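Local coordinates for protein PelA (Pseudomonas aeruginosa, PDB 5TCB) that probably hydrolyses glycosidic bonds through this GH114-family domain, one piece of a longer protein that may also act as a deacetylase, at residues A[26-32]-A[266-272]; A[53-58]-A[126-130]; A[171-177]-A[187-193]. All blocks are in the same frame, centred on the assembly; numbering follows the deposited sequence.

Interaction 1 (A[26-32]-A[266-272])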
loop_
_atom_site.group_PDB
_atom_site.type_symbol
_atom_site.label_atom_id
_atom_site.label_comp_id
_atom_site.label_asym_id
_atom_site.label_seq_id
_atom_site.Cartn_x
_atom_site.Cartn_y
_atom_site.Cartn_z
ATOM N N SER A 26 -5.632 13.221 -6.608
ATOM C CA SER A 26 -5.952 12.049 -7.407
ATOM C C SER A 26 -4.818 11.062 -7.197
ATOM O O SER A 26 -3.727 11.441 -6.781
ATOM C CB SER A 26 -6.101 12.377 -8.895
ATOM O OG SER A 26 -4.883 12.837 -9.447
ATOM N N VAL A 27 -5.091 9.780 -7.448
ATOM C CA VAL A 27 -4.090 8.754 -7.189
ATOM C C VAL A 27 -4.286 7.618 -8.182
ATOM O O VAL A 27 -5.419 7.280 -8.553
ATOM C CB VAL A 27 -4.160 8.268 -5.717
ATOM C CG1 VAL A 27 -5.502 7.594 -5.392
ATOM C CG2 VAL A 27 -3.010 7.376 -5.403
ATOM N N ALA A 28 -3.164 7.054 -8.623
ATOM C CA ALA A 28 -3.136 5.824 -9.400
ATOM C C ALA A 28 -2.123 4.854 -8.806
ATOM O O ALA A 28 -1.139 5.253 -8.170
ATOM C CB ALA A 28 -2.811 6.108 -10.886
ATOM N N PHE A 29 -2.376 3.560 -9.037
ATOM C CA PHE A 29 -1.485 2.469 -8.656
ATOM C C PHE A 29 -1.217 1.635 -9.891
ATOM O O PHE A 29 -2.165 1.269 -10.599
ATOM C CB PHE A 29 -2.128 1.550 -7.604
ATOM C CG PHE A 29 -2.283 2.151 -6.224
ATOM C CD1 PHE A 29 -3.257 3.109 -5.977
ATOM C CD2 PHE A 29 -1.472 1.730 -5.169
ATOM C CE1 PHE A 29 -3.417 3.663 -4.721
ATOM C CE2 PHE A 29 -1.625 2.276 -3.898
ATOM C CZ PHE A 29 -2.588 3.253 -3.682
ATOM N N TRP A 30 0.060 1.324 -10.141
ATOM C CA TRP A 30 0.443 0.518 -11.300
ATOM C C TRP A 30 1.580 -0.390 -10.868
ATOM O O TRP A 30 2.671 0.097 -10.572
ATOM C CB TRP A 30 0.860 1.390 -12.487
ATOM C CG TRP A 30 1.145 0.566 -13.704
ATOM C CD1 TRP A 30 2.292 -0.167 -13.952
ATOM C CD2 TRP A 30 0.281 0.334 -14.828
ATOM N NE1 TRP A 30 2.184 -0.811 -15.143
ATOM C CE2 TRP A 30 0.968 -0.525 -15.716
ATOM C CE3 TRP A 30 -0.993 0.779 -15.181
ATOM C CZ2 TRP A 30 0.410 -0.965 -16.901
ATOM C CZ3 TRP A 30 -1.540 0.368 -16.369
ATOM C CH2 TRP A 30 -0.846 -0.503 -17.231
ATOM N N TYR A 31 1.332 -1.694 -10.815
ATOM C CA TYR A 31 2.333 -2.629 -10.313
ATOM C C TYR A 31 2.935 -3.491 -11.408
ATOM O O TYR A 31 3.783 -4.363 -11.122
ATOM C CB TYR A 31 1.696 -3.532 -9.254
ATOM C CG TYR A 31 1.317 -2.857 -7.948
ATOM C CD1 TYR A 31 1.827 -1.623 -7.588
ATOM C CD2 TYR A 31 0.466 -3.482 -7.063
ATOM C CE1 TYR A 31 1.493 -1.043 -6.396
ATOM C CE2 TYR A 31 0.125 -2.890 -5.854
ATOM C CZ TYR A 31 0.655 -1.689 -5.532
ATOM O OH TYR A 31 0.326 -1.088 -4.340
ATOM N N ALA A 32 2.477 -3.337 -12.635
ATOM C CA ALA A 32 2.849 -4.198 -13.737
ATOM C C ALA A 32 4.032 -3.628 -14.515
ATOM O O ALA A 32 4.460 -2.485 -14.317
ATOM C CB ALA A 32 1.650 -4.401 -14.667
ATOM N N LEU A 266 -3.608 -4.417 -10.693
ATOM C CA LEU A 266 -3.109 -3.051 -10.825
ATOM C C LEU A 266 -2.268 -2.924 -12.091
ATOM O O LEU A 266 -1.149 -2.382 -12.100
ATOM C CB LEU A 266 -2.342 -2.599 -9.581
ATOM C CG LEU A 266 -3.133 -2.274 -8.311
ATOM C CD1 LEU A 266 -4.385 -1.451 -8.578
ATOM C CD2 LEU A 266 -3.459 -3.539 -7.550
ATOM N N ASP A 267 -2.852 -3.414 -13.185
ATOM C CA ASP A 267 -2.231 -3.411 -14.500
ATOM C C ASP A 267 -3.088 -2.662 -15.514
ATOM O O ASP A 267 -3.060 -2.970 -16.709
ATOM C CB ASP A 267 -1.982 -4.843 -14.959
ATOM C CG ASP A 267 -3.263 -5.652 -15.113
ATOM O OD1 ASP A 267 -4.361 -5.141 -14.794
ATOM O OD2 ASP A 267 -3.169 -6.831 -15.530
ATOM N N TYR A 268 -3.835 -1.667 -15.030
ATOM C CA TYR A 268 -4.931 -1.042 -15.753
ATOM C C TYR A 268 -4.956 0.432 -15.421
ATOM O O TYR A 268 -4.748 0.814 -14.269
ATOM C CB TYR A 268 -6.261 -1.706 -15.357
ATOM C CG TYR A 268 -7.564 -1.040 -15.822
ATOM C CD1 TYR A 268 -7.885 -0.900 -17.162
ATOM C CD2 TYR A 268 -8.507 -0.643 -14.891
ATOM C CE1 TYR A 268 -9.113 -0.329 -17.559
ATOM C CE2 TYR A 268 -9.712 -0.082 -15.258
ATOM C CZ TYR A 268 -10.032 0.060 -16.581
ATOM O OH TYR A 268 -11.246 0.604 -16.919
ATOM N N LEU A 269 -5.234 1.264 -16.429
ATOM C CA LEU A 269 -5.396 2.695 -16.196
ATOM C C LEU A 269 -6.807 2.927 -15.646
ATOM O O LEU A 269 -7.728 3.353 -16.341
ATOM C CB LEU A 269 -5.113 3.474 -17.471
ATOM C CG LEU A 269 -3.651 3.739 -17.799
ATOM C CD1 LEU A 269 -3.518 4.277 -19.212
ATOM C CD2 LEU A 269 -3.055 4.728 -16.779
ATOM N N GLY A 270 -6.946 2.658 -14.354
ATOM C CA GLY A 270 -8.195 2.852 -13.652
ATOM C C GLY A 270 -8.511 4.324 -13.477
ATOM O O GLY A 270 -7.837 5.214 -13.996
ATOM N N VAL A 271 -9.573 4.583 -12.703
ATOM C CA VAL A 271 -10.133 5.917 -12.634
ATOM C C VAL A 271 -10.072 6.474 -11.223
ATOM O O VAL A 271 -10.358 5.784 -10.241
ATOM C CB VAL A 271 -11.567 5.910 -13.168
ATOM C CG1 VAL A 271 -11.527 5.630 -14.661
ATOM C CG2 VAL A 271 -12.379 4.885 -12.477
ATOM N N SER A 272 -9.757 7.748 -11.146
ATOM C CA SER A 272 -9.740 8.509 -9.914
ATOM C C SER A 272 -10.716 9.675 -9.927
ATOM O O SER A 272 -11.215 10.051 -8.871
ATOM C CB SER A 272 -8.301 9.019 -9.620
ATOM O OG SER A 272 -8.215 9.618 -8.324
HETATM O O HOH W 1 -4.008 -0.270 -11.953
#

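Interaction 2 (A[53-58]-A[126-130])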
loop_
_atom_site.group_PDB
_atom_site.type_symbol
_atom_site.label_atom_id
_atom_site.label_comp_id
_atom_site.label_asym_id
_atom_site.label_seq_id
_atom_site.Cartn_x
_atom_site.Cartn_y
_atom_site.Cartn_z
ATOM N N LEU A 53 10.608 0.345 -13.361
ATOM C CA LEU A 53 10.958 1.698 -13.774
ATOM C C LEU A 53 12.442 1.919 -13.618
ATOM O O LEU A 53 13.106 1.255 -12.824
ATOM C CB LEU A 53 10.279 2.779 -12.934
ATOM C CG LEU A 53 8.825 3.097 -13.171
ATOM C CD1 LEU A 53 7.989 2.069 -12.436
ATOM C CD2 LEU A 53 8.608 4.498 -12.693
ATOM N N LYS A 54 12.956 2.860 -14.379
ATOM C CA LYS A 54 14.303 3.336 -14.205
ATOM C C LYS A 54 14.278 4.729 -13.608
ATOM O O LYS A 54 13.250 5.408 -13.646
ATOM C CB LYS A 54 15.040 3.355 -15.550
ATOM C CG LYS A 54 15.240 1.982 -16.176
ATOM C CD LYS A 54 16.001 1.065 -15.230
ATOM C CE LYS A 54 16.223 -0.321 -15.802
ATOM N NZ LYS A 54 16.781 -1.205 -14.747
ATOM N N PRO A 55 15.397 5.202 -13.056
ATOM C CA PRO A 55 15.387 6.547 -12.466
ATOM C C PRO A 55 14.937 7.643 -13.423
ATOM O O PRO A 55 14.302 8.606 -12.978
ATOM C CB PRO A 55 16.837 6.732 -12.013
ATOM C CG PRO A 55 17.296 5.331 -11.701
ATOM C CD PRO A 55 16.642 4.468 -12.742
ATOM N N ALA A 56 15.233 7.536 -14.723
ATOM C CA ALA A 56 14.768 8.556 -15.655
ATOM C C ALA A 56 13.251 8.597 -15.720
ATOM O O ALA A 56 12.657 9.663 -15.956
ATOM C CB ALA A 56 15.330 8.299 -17.053
ATOM N N ASP A 57 12.602 7.448 -15.551
ATOM C CA ASP A 57 11.152 7.413 -15.566
ATOM C C ASP A 57 10.593 8.128 -14.340
ATOM O O ASP A 57 9.580 8.833 -14.416
ATOM C CB ASP A 57 10.664 5.955 -15.591
ATOM C CG ASP A 57 11.198 5.164 -16.777
ATOM O OD1 ASP A 57 11.387 5.739 -17.883
ATOM O OD2 ASP A 57 11.415 3.952 -16.610
ATOM N N VAL A 58 11.200 7.884 -13.181
ATOM C CA VAL A 58 10.760 8.525 -11.944
ATOM C C VAL A 58 10.937 10.032 -12.053
ATOM O O VAL A 58 10.058 10.814 -11.641
ATOM C CB VAL A 58 11.543 7.942 -10.751
ATOM C CG1 VAL A 58 11.060 8.537 -9.461
ATOM C CG2 VAL A 58 11.377 6.425 -10.688
ATOM N N LYS A 126 17.369 7.006 -3.350
ATOM C CA LYS A 126 18.395 7.390 -4.318
ATOM C C LYS A 126 17.860 7.357 -5.734
ATOM O O LYS A 126 18.347 8.108 -6.597
ATOM C CB LYS A 126 19.605 6.470 -4.200
ATOM C CG LYS A 126 20.353 6.617 -2.895
ATOM C CD LYS A 126 21.477 5.595 -2.858
ATOM C CE LYS A 126 21.879 5.211 -1.489
ATOM N NZ LYS A 126 22.809 4.054 -1.595
ATOM N N GLN A 127 16.883 6.491 -6.007
ATOM C CA GLN A 127 16.275 6.418 -7.331
ATOM C C GLN A 127 15.344 7.578 -7.638
ATOM O O GLN A 127 14.918 7.708 -8.790
ATOM C CB GLN A 127 15.479 5.132 -7.471
ATOM C CG GLN A 127 16.294 3.867 -7.553
ATOM C CD GLN A 127 15.565 2.851 -8.396
ATOM O OE1 GLN A 127 15.598 2.916 -9.635
ATOM N NE2 GLN A 127 14.862 1.944 -7.745
ATOM N N GLY A 128 15.008 8.407 -6.656
ATOM C CA GLY A 128 14.207 9.585 -6.906
ATOM C C GLY A 128 12.784 9.504 -6.438
ATOM O O GLY A 128 12.043 10.469 -6.627
ATOM N N TYR A 129 12.372 8.420 -5.795
ATOM C CA TYR A 129 10.994 8.341 -5.339
ATOM C C TYR A 129 10.723 9.393 -4.273
ATOM O O TYR A 129 11.557 9.690 -3.421
ATOM C CB TYR A 129 10.660 6.922 -4.822
ATOM C CG TYR A 129 10.540 5.974 -5.973
ATOM C CD1 TYR A 129 9.364 5.908 -6.711
ATOM C CD2 TYR A 129 11.614 5.186 -6.372
ATOM C CE1 TYR A 129 9.258 5.071 -7.800
ATOM C CE2 TYR A 129 11.520 4.365 -7.466
ATOM C CZ TYR A 129 10.339 4.303 -8.181
ATOM O OH TYR A 129 10.230 3.488 -9.303
ATOM N N ALA A 130 9.528 9.967 -4.323
ATOM C CA ALA A 130 9.099 10.942 -3.329
ATOM C C ALA A 130 8.520 10.309 -2.081
ATOM O O ALA A 130 8.273 11.010 -1.092
ATOM C CB ALA A 130 8.071 11.873 -3.946
HETATM O O HOH W 2 15.098 9.912 -10.484
#

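Interaction 3 (A[171-177]-A[187-193])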
loop_
_atom_site.group_PDB
_atom_site.type_symbol
_atom_site.label_atom_id
_atom_site.label_comp_id
_atom_site.label_asym_id
_atom_site.label_seq_id
_atom_site.Cartn_x
_atom_site.Cartn_y
_atom_site.Cartn_z
ATOM N N LEU A 171 5.412 8.739 3.607
ATOM C CA LEU A 171 4.967 7.379 3.897
ATOM C C LEU A 171 3.447 7.292 3.724
ATOM O O LEU A 171 2.680 7.928 4.448
ATOM C CB LEU A 171 5.408 6.943 5.294
ATOM C CG LEU A 171 6.920 7.018 5.561
ATOM C CD1 LEU A 171 7.228 6.496 6.945
ATOM C CD2 LEU A 171 7.741 6.285 4.494
ATOM N N PHE A 172 3.038 6.501 2.745
ATOM C CA PHE A 172 1.656 6.319 2.340
ATOM C C PHE A 172 1.301 4.921 2.837
ATOM O O PHE A 172 1.751 3.912 2.282
ATOM C CB PHE A 172 1.574 6.500 0.819
ATOM C CG PHE A 172 0.212 6.370 0.201
ATOM C CD1 PHE A 172 -0.949 6.249 0.933
ATOM C CD2 PHE A 172 0.137 6.402 -1.179
ATOM C CE1 PHE A 172 -2.174 6.121 0.279
ATOM C CE2 PHE A 172 -1.074 6.287 -1.850
ATOM C CZ PHE A 172 -2.237 6.148 -1.122
ATOM N N PHE A 173 0.573 4.865 3.949
ATOM C CA PHE A 173 0.285 3.589 4.600
ATOM C C PHE A 173 -0.880 2.889 3.897
ATOM O O PHE A 173 -1.885 3.532 3.572
ATOM C CB PHE A 173 -0.145 3.787 6.052
ATOM C CG PHE A 173 0.949 4.059 7.050
ATOM C CD1 PHE A 173 2.140 4.652 6.703
ATOM C CD2 PHE A 173 0.742 3.718 8.381
ATOM C CE1 PHE A 173 3.109 4.910 7.679
ATOM C CE2 PHE A 173 1.681 3.982 9.335
ATOM C CZ PHE A 173 2.864 4.579 8.990
ATOM N N ASN A 174 -0.774 1.577 3.713
ATOM C CA ASN A 174 -1.947 0.721 3.456
ATOM C C ASN A 174 -2.489 0.275 4.806
ATOM O O ASN A 174 -1.908 -0.582 5.471
ATOM C CB ASN A 174 -1.611 -0.463 2.566
ATOM C CG ASN A 174 -2.862 -1.140 2.009
ATOM O OD1 ASN A 174 -3.976 -0.652 2.247
ATOM N ND2 ASN A 174 -2.700 -2.224 1.269
ATOM N N ARG A 175 -3.599 0.882 5.239
ATOM C CA ARG A 175 -4.164 0.608 6.578
ATOM C C ARG A 175 -3.078 0.896 7.616
ATOM O O ARG A 175 -2.484 1.979 7.606
ATOM C CB ARG A 175 -4.752 -0.786 6.647
ATOM C CG ARG A 175 -5.891 -1.048 5.730
ATOM C CD ARG A 175 -6.417 -2.428 5.917
ATOM N NE ARG A 175 -7.561 -2.717 5.053
ATOM C CZ ARG A 175 -8.629 -3.392 5.442
ATOM N NH1 ARG A 175 -8.728 -3.879 6.679
ATOM N NH2 ARG A 175 -9.606 -3.595 4.567
ATOM N N GLY A 176 -2.802 -0.003 8.543
ATOM C CA GLY A 176 -1.964 0.343 9.681
ATOM C C GLY A 176 -2.707 0.821 10.903
ATOM O O GLY A 176 -2.111 1.465 11.773
ATOM N N PHE A 177 -3.982 0.464 11.030
ATOM C CA PHE A 177 -4.815 1.020 12.084
ATOM C C PHE A 177 -4.271 0.696 13.462
ATOM O O PHE A 177 -4.484 1.463 14.413
ATOM C CB PHE A 177 -6.242 0.492 11.948
ATOM C CG PHE A 177 -6.870 0.765 10.605
ATOM C CD1 PHE A 177 -6.873 2.029 10.086
ATOM C CD2 PHE A 177 -7.449 -0.252 9.876
ATOM C CE1 PHE A 177 -7.420 2.277 8.821
ATOM C CE2 PHE A 177 -8.018 -0.012 8.637
ATOM C CZ PHE A 177 -8.013 1.227 8.120
ATOM N N ALA A 187 2.531 9.184 8.886
ATOM C CA ALA A 187 1.861 8.881 7.629
ATOM C C ALA A 187 1.345 10.138 6.950
ATOM O O ALA A 187 0.782 11.024 7.597
ATOM C CB ALA A 187 0.696 7.923 7.853
ATOM N N SER A 188 1.524 10.189 5.627
ATOM C CA SER A 188 1.011 11.292 4.833
ATOM C C SER A 188 -0.411 11.036 4.326
ATOM O O SER A 188 -1.123 11.993 4.005
ATOM C CB SER A 188 1.945 11.542 3.650
ATOM O OG SER A 188 3.137 12.187 4.067
ATOM N N ALA A 189 -0.806 9.775 4.221
ATOM C CA ALA A 189 -2.140 9.356 3.823
ATOM C C ALA A 189 -2.265 7.891 4.197
ATOM O O ALA A 189 -1.259 7.212 4.438
ATOM C CB ALA A 189 -2.363 9.551 2.317
ATOM N N VAL A 190 -3.502 7.414 4.268
ATOM C CA VAL A 190 -3.807 6.019 4.536
ATOM C C VAL A 190 -4.757 5.528 3.464
ATOM O O VAL A 190 -5.786 6.172 3.208
ATOM C CB VAL A 190 -4.432 5.850 5.928
ATOM C CG1 VAL A 190 -4.803 4.412 6.193
ATOM C CG2 VAL A 190 -3.483 6.392 6.991
ATOM N N ALA A 191 -4.404 4.411 2.833
ATOM C CA ALA A 191 -5.266 3.743 1.872
ATOM C C ALA A 191 -6.041 2.615 2.531
ATOM O O ALA A 191 -5.631 2.031 3.541
ATOM C CB ALA A 191 -4.469 3.181 0.693
ATOM N N VAL A 192 -7.154 2.266 1.893
ATOM C CA VAL A 192 -8.001 1.169 2.326
ATOM C C VAL A 192 -8.536 0.425 1.113
ATOM O O VAL A 192 -9.236 1.003 0.273
ATOM C CB VAL A 192 -9.169 1.633 3.207
ATOM C CG1 VAL A 192 -10.038 0.415 3.607
ATOM C CG2 VAL A 192 -8.663 2.354 4.422
ATOM N N GLU A 193 -8.215 -0.859 1.026
ATOM C CA GLU A 193 -8.893 -1.789 0.146
ATOM C C GLU A 193 -9.935 -2.512 0.988
ATOM O O GLU A 193 -9.532 -3.321 1.863
ATOM C CB GLU A 193 -7.934 -2.830 -0.438
ATOM C CG GLU A 193 -6.675 -2.306 -1.079
ATOM C CD GLU A 193 -5.680 -3.443 -1.264
ATOM O OE1 GLU A 193 -5.755 -4.163 -2.281
ATOM O OE2 GLU A 193 -4.839 -3.643 -0.365
HETATM O O HOH W 3 4.992 10.782 5.664
HETATM O O HOH W 4 -6.157 -2.141 2.570
#

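Interaction 1 (A[26-32]-A[266-272])
With CG anti to the backbone N (chi1 -175°), the indole of W30 swings over the backbone of L266 and D267, with L269 N at its edge, while chi1 of -73° in L266, CG anti to its carbonyl carbon, lays that side chain alongside Y31. One face of the indole receives L266 O and the D267 backbone near its rim, and CH2 comes to 3.4 Å from D267 O. L266 CB approaches Y31 CD2 at 3.9 Å, and its CD1 branch meets F29 CB. The backbones of L266 and Y31 are joined by Y31 N to L266 O (2.9 Å), made in the carbonyl plane. At the other end, V27 N donates to S272 OG at 3.2 Å; this hydroxyl is also bonded to P259 O, linking strand 27-30 to strand 258-262, the first and last strands of the parallel sheet. Midway, water 1 donates to F29 O (2.8 Å) and to Y268 O (2.7 Å). Strand 27-30 is thus met by a loop, through one main-chain bond, one hydroxyl and one water. V27 O is buried without a polar partner, and cohesion here probably rests largely on packing of L266 against F29 and Y31 and of the indole against the loop backbone.

Interaction 2 (A[53-58]-A[126-130])
V58 and Y129 are at the centre of a largely apolar contact between the first turn of helix 55-63 and the loop that leads from helix 111-126 into strand 131-135, on the periphery of a (beta/alpha)8 barrel of the kind used by many glycoside hydrolases. The loop leaves its helix through a Schellman motif: G128, at a positive phi of 106° that suits glycine, is the first residue to depart from helical geometry, and the turn it makes brings Y129 back toward helix 55-63. V58 CG1 lies 3.6 Å from G128 O, which is itself bonded to K62 NZ further along the same helix. Helix 55-63 begins just after K54, its N-cap residue. Here D57 reaches back, its OD2 accepting a bond from K54 N at 2.9 Å, met from above the carboxylate plane, and a carboxylate so close to the helix N-terminus would probably be favoured in its charged form. P55 follows, and its ring crosses Q127, with OE1 of the amide 3.6 Å from P55 CG. Beside this pair, water 2 donates to both P55 O (2.9 Å) and Q127 O (2.8 Å), joining the two segments by their carbonyls. Further in, L53 CB packs on Y129 OH at 3.7 Å, and the Y129 ring also touches A50 and A70, while V58 rests on P68 at the start of strand 67-73. The two branches of V58 divide the work on the tyrosine. CG1, anti to the backbone N (chi1 -177°), sits over the middle of the ring face, in a CH-pi contact just 11° from the normal; CG2, on the same side, leans toward the phenol end and comes to 3.4 Å from Y129 CZ.

Interaction 3 (A[171-177]-A[187-193])
R175 and N174 both reach E193, by different atoms. The guanidinium edge of R175 presents NH2 to E193 O at 2.7 Å, nearly in its own plane but above that of the carbonyl. N174 ND2 donates to E193 OE2 at 3.0 Å, on its anti side but tilted out of the carboxylate plane; CG anti to the backbone N (chi1 -165°) turns the amide toward E193, and the two side chains cross at about a right angle, their flat groups 39° apart. Water 4 closes the group, donating to N174 OD1 (2.7 Å) and accepting from R175 NE and E193 N. Behind these side chains the strands run parallel. F173 lends N to A189 O and receives A191 N on its O (2.8 Å), R175 N binds A191 O (2.9 Å), and S188 N reaches L171 O where the second strand turns its corner. On one side of the sheet the F173 ring lies with its face beneath A187 CB, 3.8 Å from the centroid, its edge directed at L171 CB and R175 O. That oxygen and A189 N are buried with no polar partner. On the other side F172 sets CD1 3.8 Å from A189 CB and turns its edge to A189 O, while A191 CB packs near CE1. The F177 ring edge reaches V192 CG2 at 3.9 Å. Second-shell groups fix the polar ends: N174 ND2 also binds D135 OD1, and Y236 OH holds E193 OE1. This polar cluster lies at the C-terminal ends of the strands, where (beta/alpha)8 enzymes generally have their active sites, consistent with a place in or near that of this domain. These are the fifth and sixth of the eight strands, flanked by 131-135 and 231-236, and helix 211-226 packs on R175, F177 and V192.

Overall arrangement
All three contacts belong to one GH114 domain built on an eight-stranded parallel sheet. Interaction 1 joins the two ends of the chain and encloses both others along the sequence, with interaction 2 closing before interaction 3 opens. Interactions 1 and 3 both reach the sheet and touch inside the barrel, F29 CZ lying 3.9 Å from F172 CE2, although their centres are about 17 Å apart. Interaction 2 is more peripheral: its centre lies about 18 Å from that of interaction 1 and 22 Å from that of interaction 3, and it touches neither. They thus sample the junction of the first and last strands, the pairing of the fifth and sixth, and the outer helix-loop layer.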